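Local atomic coordinates of adenosyl-chloride synthase (Thermotoga maritima, PDB entry 2ZBV), a protein that binds adenosine and probably cleaves S-adenosyl-L-methionine by transferring a chloride or hydroxide to its adenosyl group. Residues V98-E102 with Y103-E107; N186-F189 with D190-L193. One frame throughout, in Å; residues are numbered along the deposited sequence.

Contact 1: residues V98-E102 with Y103-E107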
loop_
_atom_site.group_PDB
_atom_site.type_symbol
_atom_site.label_atom_id
_atom_site.label_comp_id
_atom_site.label_asym_id
_atom_site.label_seq_id
_atom_site.Cartn_x
_atom_site.Cartn_y
_atom_site.Cartn_z
ATOM N N VAL A 98 22.155 11.813 -2.513
ATOM C CA VAL A 98 21.596 13.029 -1.931
ATOM C C VAL A 98 21.801 13.161 -0.420
ATOM O O VAL A 98 22.226 14.216 0.048
ATOM C CB VAL A 98 20.089 13.182 -2.278
ATOM C CG1 VAL A 98 19.601 14.577 -1.876
ATOM C CG2 VAL A 98 19.867 12.967 -3.784
ATOM N N VAL A 99 21.511 12.118 0.355
ATOM C CA VAL A 99 21.717 12.225 1.801
ATOM C C VAL A 99 23.196 12.462 2.115
ATOM O O VAL A 99 23.527 13.234 3.016
ATOM C CB VAL A 99 21.250 10.966 2.565
ATOM C CG1 VAL A 99 19.731 10.911 2.590
ATOM C CG2 VAL A 99 21.842 9.705 1.923
ATOM N N ALA A 100 24.077 11.798 1.367
ATOM C CA ALA A 100 25.520 11.957 1.544
ATOM C C ALA A 100 25.927 13.410 1.307
ATOM O O ALA A 100 26.704 13.981 2.066
ATOM C CB ALA A 100 26.275 11.060 0.570
ATOM N N GLU A 101 25.397 13.993 0.239
ATOM C CA GLU A 101 25.709 15.367 -0.130
ATOM C C GLU A 101 25.092 16.401 0.808
ATOM O O GLU A 101 25.733 17.398 1.146
ATOM C CB GLU A 101 25.243 15.629 -1.568
ATOM C CG GLU A 101 25.353 17.080 -2.028
ATOM C CD GLU A 101 26.791 17.570 -2.134
ATOM O OE1 GLU A 101 26.990 18.757 -2.473
ATOM O OE2 GLU A 101 27.722 16.771 -1.885
ATOM N N GLU A 102 23.858 16.161 1.239
ATOM C CA GLU A 102 23.157 17.094 2.114
ATOM C C GLU A 102 23.536 17.022 3.587
ATOM O O GLU A 102 23.596 18.046 4.268
ATOM C CB GLU A 102 21.648 16.893 1.988
ATOM C CG GLU A 102 21.086 17.146 0.599
ATOM C CD GLU A 102 21.283 18.577 0.135
ATOM O OE1 GLU A 102 21.078 19.503 0.949
ATOM O OE2 GLU A 102 21.631 18.777 -1.049
ATOM N N TYR A 103 23.782 15.816 4.089
ATOM C CA TYR A 103 24.114 15.655 5.499
ATOM C C TYR A 103 25.603 15.497 5.789
ATOM O O TYR A 103 26.037 15.692 6.920
ATOM C CB TYR A 103 23.394 14.435 6.088
ATOM C CG TYR A 103 21.879 14.444 6.015
ATOM C CD1 TYR A 103 21.143 15.592 6.329
ATOM C CD2 TYR A 103 21.177 13.277 5.714
ATOM C CE1 TYR A 103 19.745 15.567 6.351
ATOM C CE2 TYR A 103 19.779 13.241 5.732
ATOM C CZ TYR A 103 19.072 14.386 6.057
ATOM O OH TYR A 103 17.698 14.331 6.143
ATOM N N GLY A 104 26.381 15.127 4.779
ATOM C CA GLY A 104 27.799 14.909 4.999
ATOM C C GLY A 104 28.002 13.467 5.443
ATOM O O GLY A 104 27.187 12.917 6.183
ATOM N N VAL A 105 29.092 12.854 4.997
ATOM C CA VAL A 105 29.382 11.463 5.329
ATOM C C VAL A 105 30.307 11.334 6.532
ATOM O O VAL A 105 31.420 11.858 6.531
ATOM C CB VAL A 105 30.035 10.743 4.131
ATOM C CG1 VAL A 105 30.272 9.279 4.471
ATOM C CG2 VAL A 105 29.146 10.879 2.900
ATOM N N ALA A 106 29.845 10.622 7.555
ATOM C CA ALA A 106 30.641 10.425 8.754
ATOM C C ALA A 106 31.468 9.144 8.657
ATOM O O ALA A 106 32.630 9.108 9.061
ATOM C CB ALA A 106 29.730 10.369 9.978
ATOM N N GLU A 107 30.871 8.097 8.099
ATOM C CA GLU A 107 31.555 6.814 7.986
ATOM C C GLU A 107 30.818 5.872 7.044
ATOM O O GLU A 107 29.588 5.879 6.999
ATOM C CB GLU A 107 31.635 6.177 9.371
ATOM C CG GLU A 107 32.322 4.835 9.444
ATOM C CD GLU A 107 32.312 4.281 10.860
ATOM O OE1 GLU A 107 32.646 5.041 11.795
ATOM O OE2 GLU A 107 31.973 3.094 11.045
#
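The backbone N of Tyr103 donates to the carbonyl O of Val99 at 2.8 Å, a fairly straight bond (158° at the hydrogen) that completes the last regular turn of helix 97-103. One residue on, Gly104 N reaches Ala100 O at 3.0 Å. This second bond is more bent, with the donor standing above the carbonyl plane, because the chain is already leaving the helix: Gly104 has positive phi (87°), where a CB would be jammed against the carbonyl O of Tyr103. With CG set anti to its own carbonyl carbon (chi1 -59°), Tyr103 sends its ring out beside Val99, one turn earlier. There the ring crosses the side chain of Val99 obliquely, CD2 lying 3.9 Å from Val99 CB and CE2 the same distance from Val99 CG1. The Tyr103 hydroxyl goes on to Ser54 OG, a hydrogen bond at the end of helix 43-54, and Tyr51 of that helix meets the ring. Past the glycine, Val105 opens strand 105-110 and turns its CG2 methyl back to Ala100 CB, 3.7 Å away; Met80 of strand 77-82 touches both residues. The chemistry is thus that of a helix end: two backbone bonds take up the carbonyls of Val99 and Ala100, apolar contacts join the last turn to what follows, and a glycine permits the sharp exit into the edge strand.

Contact 2: residues N186-F189 with D190-L193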
loop_
_atom_site.group_PDB
_atom_site.type_symbol
_atom_site.label_atom_id
_atom_site.label_comp_id
_atom_site.label_asym_id
_atom_site.label_seq_id
_atom_site.Cartn_x
_atom_site.Cartn_y
_atom_site.Cartn_z
ATOM N N ASN A 186 14.450 19.944 -8.024
ATOM C CA ASN A 186 15.583 19.737 -7.136
ATOM C C ASN A 186 16.135 21.108 -6.763
ATOM O O ASN A 186 17.239 21.228 -6.244
ATOM C CB ASN A 186 16.657 18.902 -7.838
ATOM C CG ASN A 186 17.276 19.618 -9.020
ATOM O OD1 ASN A 186 16.635 20.449 -9.667
ATOM N ND2 ASN A 186 18.533 19.288 -9.318
ATOM N N ILE A 187 15.341 22.140 -7.031
ATOM C CA ILE A 187 15.717 23.518 -6.734
ATOM C C ILE A 187 15.237 23.908 -5.337
ATOM O O ILE A 187 14.039 23.921 -5.066
ATOM C CB ILE A 187 15.077 24.494 -7.749
ATOM C CG1 ILE A 187 15.541 24.153 -9.165
ATOM C CG2 ILE A 187 15.440 25.933 -7.395
ATOM C CD1 ILE A 187 14.706 24.807 -10.250
ATOM N N PRO A 188 16.168 24.234 -4.427
ATOM C CA PRO A 188 15.709 24.611 -3.088
ATOM C C PRO A 188 14.908 25.902 -3.199
ATOM O O PRO A 188 15.296 26.809 -3.941
ATOM C CB PRO A 188 17.014 24.811 -2.314
ATOM C CG PRO A 188 18.014 23.962 -3.073
ATOM C CD PRO A 188 17.637 24.229 -4.501
ATOM N N PHE A 189 13.795 25.998 -2.481
ATOM C CA PHE A 189 12.999 27.218 -2.558
ATOM C C PHE A 189 13.813 28.408 -2.055
ATOM O O PHE A 189 13.564 29.546 -2.451
ATOM C CB PHE A 189 11.710 27.097 -1.749
ATOM C CG PHE A 189 10.635 28.041 -2.204
ATOM C CD1 PHE A 189 9.902 27.772 -3.354
ATOM C CD2 PHE A 189 10.394 29.225 -1.518
ATOM C CE1 PHE A 189 8.946 28.670 -3.819
ATOM C CE2 PHE A 189 9.441 30.131 -1.975
ATOM C CZ PHE A 189 8.715 29.853 -3.128
ATOM N N ASP A 190 14.779 28.142 -1.178
ATOM C CA ASP A 190 15.649 29.194 -0.650
ATOM C C ASP A 190 16.505 29.748 -1.781
ATOM O O ASP A 190 16.692 30.958 -1.898
ATOM C CB ASP A 190 16.565 28.648 0.450
ATOM C CG ASP A 190 15.841 28.442 1.761
ATOM O OD1 ASP A 190 15.112 29.364 2.187
ATOM O OD2 ASP A 190 16.008 27.364 2.373
ATOM N N LEU A 191 17.029 28.851 -2.610
ATOM C CA LEU A 191 17.847 29.253 -3.746
ATOM C C LEU A 191 16.988 30.141 -4.645
ATOM O O LEU A 191 17.431 31.188 -5.122
ATOM C CB LEU A 191 18.308 28.020 -4.527
ATOM C CG LEU A 191 19.263 28.303 -5.687
ATOM C CD1 LEU A 191 20.609 28.730 -5.122
ATOM C CD2 LEU A 191 19.425 27.069 -6.553
ATOM N N PHE A 192 15.751 29.707 -4.866
ATOM C CA PHE A 192 14.806 30.448 -5.694
ATOM C C PHE A 192 14.540 31.823 -5.091
ATOM O O PHE A 192 14.362 32.804 -5.811
ATOM C CB PHE A 192 13.498 29.657 -5.815
ATOM C CG PHE A 192 12.384 30.412 -6.489
ATOM C CD1 PHE A 192 11.296 30.866 -5.757
ATOM C CD2 PHE A 192 12.414 30.652 -7.859
ATOM C CE1 PHE A 192 10.249 31.547 -6.379
ATOM C CE2 PHE A 192 11.375 31.331 -8.491
ATOM C CZ PHE A 192 10.290 31.779 -7.749
ATOM N N LEU A 193 14.524 31.893 -3.767
ATOM C CA LEU A 193 14.273 33.151 -3.080
ATOM C C LEU A 193 15.404 34.158 -3.235
ATOM O O LEU A 193 15.285 35.297 -2.782
ATOM C CB LEU A 193 14.011 32.899 -1.595
ATOM C CG LEU A 193 12.664 32.249 -1.265
ATOM C CD1 LEU A 193 12.563 32.005 0.233
ATOM C CD2 LEU A 193 11.536 33.155 -1.741
#
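Helix 189-192 of the C-terminal domain is a single short turn that starts at Pro188, its N-cap residue, just after the chain has turned a corner at Asn186 and Ile187. Pro188 O accepts from Phe192 N at 3.1 Å, a nearly straight bond (163° at the hydrogen) lying in the carbonyl plane. Phe189 O takes the N-H of Leu193 at 2.9 Å, more bent and with the donor tilted out of the Phe189 carbonyl plane. The Pro188 ring lies beside the Leu191 side chain, CD 3.9 Å from Leu191 CB, while Ile187 CG2 approaches Leu191 CD2 from the preceding corner. Phe189 and Phe192 both hold CG roughly opposite the backbone N (chi1 -157° in Phe189), which sends their rings out side by side. The planes are inclined at 50° and the centroids 5.2 Å apart, so the pair is oblique; Phe192 CD1 sits over one face of the Phe189 ring, near its rim and 3.8 Å from Phe189 CE1. Leu193 meets the same ring at a slant, its CD2 3.7 Å from Phe189 CE2. With an alanine at Phe189, the ring face under Phe192 CD1 and the seat of the Leu193 methyls would be gone, which would probably open a gap beside strand 237-242 and let the Phe192 ring turn more freely. Backbone bonds from Ile187 to Leu238 and from Phe189 to Gly236, just before that strand, hold the approach to the helix, and Pro163 in a loop touches Ile187 and Pro188. Leu238 touches both phenylalanines and Ile261 of strand 258-262 packs on Ile187 and Phe192, so the short helix lies against these two strands of the sheet.

From the N terminus, the chain first meets contact 1, where helix 97-103 runs through a glycine directly into strand 105-110, one of the two outermost strands of the six-stranded sheet within this chain. Contact 2 comes later, where the chain leaves strand 183-185 and enters helix 189-192. Each spans one continuous run of residues and closes only a local turn, so the two follow in series and neither nest nor cross. Contact 1 packs the end of helix 97-103 on helix 43-54 and strand 77-82 in the N-terminal domain; contact 2 sets helix 189-192 on strands 237-242 and 258-262 in the C-terminal one. Their centres are 19 Å apart and their nearest atoms about 7 Å, without touching.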